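Long-range contact in PAAR motif family protein (Pseudomonas aeruginosa, PDB 6XRF), which is probably a type VI secretion effector whose PAAR domain would cap the spike, this chain being the short helical N-terminal piece of the longer protein: residues Ala5-Leu9 / Leu46-Ile50. Numbering follows the deposited sequence.
Sequences AAARL and LAAVI
Leu9 and Leu46, with Ile50, bring together two helices, 3-14 and 45-57, in a buried apolar contact near the centre of this small all-helical chain. The helices run in the same general direction; the axes of the two segments are 38° apart and 9.4 Å at closest approach. Leu9, with CG anti to its own nitrogen (chi1 -167°), reaches across the gap and divides its two methyls: CD2 meets CD2 of Leu46, while CD1 lies 3.8 Å from Val49 CG1 and also touches CG1 of Ile50. A forked leucine suits this place, since each branch finds a different partner. This is plain apolar packing of two roughly parallel helices, joining the first and last helices of the N-terminal piece; their richness in alanine is consistent with a hydrophobic segment held by a partner protein. Ile50 enters between Ala5 and Arg8. Ile50 CD1 lies 3.6 Å from Ala5 CB, and the small alanine leaves room for that methyl beside the helix backbone. The branch at CB sends Ile50 CG2 elsewhere, over one face of the guanidinium, 3.6 Å from Arg8 CZ and displaced toward the rim. Arg8 suits this partly exposed border: its extended chain lays the flat guanidinium against the isoleucine methyl, and NE forms a salt bridge with Glu12 OE2. Beside Leu46, Ala6 CB sits 4.1 Å from Leu46 CD1, and a chain of a different protein in the assembly packs against both residues.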
loop_
_atom_site.group_PDB
_atom_site.type_symbol
_atom_site.label_atom_id
_atom_site.label_comp_id
_atom_site.label_asym_id
_atom_site.label_seq_id
_atom_site.Cartn_x
_atom_site.Cartn_y
_atom_site.Cartn_z
ATOM N N ALA C 5 8.980 5.483 -9.529
ATOM C CA ALA C 5 8.397 5.440 -8.192
ATOM C C ALA C 5 8.548 4.066 -7.547
ATOM O O ALA C 5 8.886 3.972 -6.360
ATOM C CB ALA C 5 6.920 5.833 -8.257
ATOM N N ALA C 6 8.289 2.995 -8.302
ATOM C CA ALA C 6 8.486 1.655 -7.760
ATOM C C ALA C 6 9.907 1.486 -7.239
ATOM O O ALA C 6 10.123 0.881 -6.183
ATOM C CB ALA C 6 8.177 0.602 -8.825
ATOM N N ALA C 7 10.892 2.023 -7.961
ATOM C CA ALA C 7 12.268 1.963 -7.486
ATOM C C ALA C 7 12.449 2.829 -6.246
ATOM O O ALA C 7 13.049 2.398 -5.255
ATOM C CB ALA C 7 13.230 2.393 -8.592
ATOM N N ARG C 8 11.934 4.063 -6.279
ATOM C CA ARG C 8 12.031 4.927 -5.107
ATOM C C ARG C 8 11.349 4.279 -3.907
ATOM O O ARG C 8 11.915 4.228 -2.807
ATOM C CB ARG C 8 11.424 6.298 -5.407
ATOM C CG ARG C 8 11.661 7.342 -4.310
ATOM C CD ARG C 8 11.204 8.740 -4.728
ATOM N NE ARG C 8 10.930 9.588 -3.565
ATOM C CZ ARG C 8 10.579 10.872 -3.622
ATOM N NH1 ARG C 8 10.458 11.488 -4.790
ATOM N NH2 ARG C 8 10.353 11.544 -2.504
ATOM N N LEU C 9 10.134 3.760 -4.104
ATOM C CA LEU C 9 9.396 3.165 -2.993
ATOM C C LEU C 9 10.134 1.954 -2.439
ATOM O O LEU C 9 10.389 1.866 -1.232
ATOM C CB LEU C 9 7.987 2.777 -3.445
ATOM C CG LEU C 9 6.975 2.431 -2.353
ATOM C CD1 LEU C 9 6.931 3.480 -1.252
ATOM C CD2 LEU C 9 5.587 2.266 -2.976
ATOM N N LEU C 46 1.515 3.880 -5.793
ATOM C CA LEU C 46 2.933 4.054 -5.495
ATOM C C LEU C 46 3.256 5.522 -5.246
ATOM O O LEU C 46 3.809 5.881 -4.198
ATOM C CB LEU C 46 3.778 3.495 -6.637
ATOM C CG LEU C 46 3.586 2.008 -6.945
ATOM C CD1 LEU C 46 4.236 1.638 -8.268
ATOM C CD2 LEU C 46 4.149 1.150 -5.820
ATOM N N ALA C 47 2.894 6.393 -6.191
ATOM C CA ALA C 47 3.109 7.822 -5.998
ATOM C C ALA C 47 2.521 8.301 -4.674
ATOM O O ALA C 47 3.145 9.092 -3.957
ATOM C CB ALA C 47 2.502 8.604 -7.167
ATOM N N ALA C 48 1.322 7.827 -4.329
ATOM C CA ALA C 48 0.666 8.291 -3.110
ATOM C C ALA C 48 1.469 7.909 -1.873
ATOM O O ALA C 48 1.711 8.743 -0.990
ATOM C CB ALA C 48 -0.749 7.716 -3.024
ATOM N N VAL C 49 1.890 6.646 -1.788
ATOM C CA VAL C 49 2.627 6.188 -0.614
ATOM C C VAL C 49 3.936 6.954 -0.473
ATOM O O VAL C 49 4.356 7.293 0.640
ATOM C CB VAL C 49 2.856 4.667 -0.698
ATOM C CG1 VAL C 49 3.650 4.170 0.496
ATOM C CG2 VAL C 49 1.519 3.937 -0.780
ATOM N N ILE C 50 4.594 7.254 -1.596
ATOM C CA ILE C 50 5.838 8.022 -1.549
ATOM C C ILE C 50 5.591 9.388 -0.920
ATOM O O ILE C 50 6.295 9.800 0.010
ATOM C CB ILE C 50 6.439 8.148 -2.961
ATOM C CG1 ILE C 50 7.222 6.878 -3.312
ATOM C CG2 ILE C 50 7.340 9.372 -3.064
ATOM C CD1 ILE C 50 7.326 6.609 -4.794
#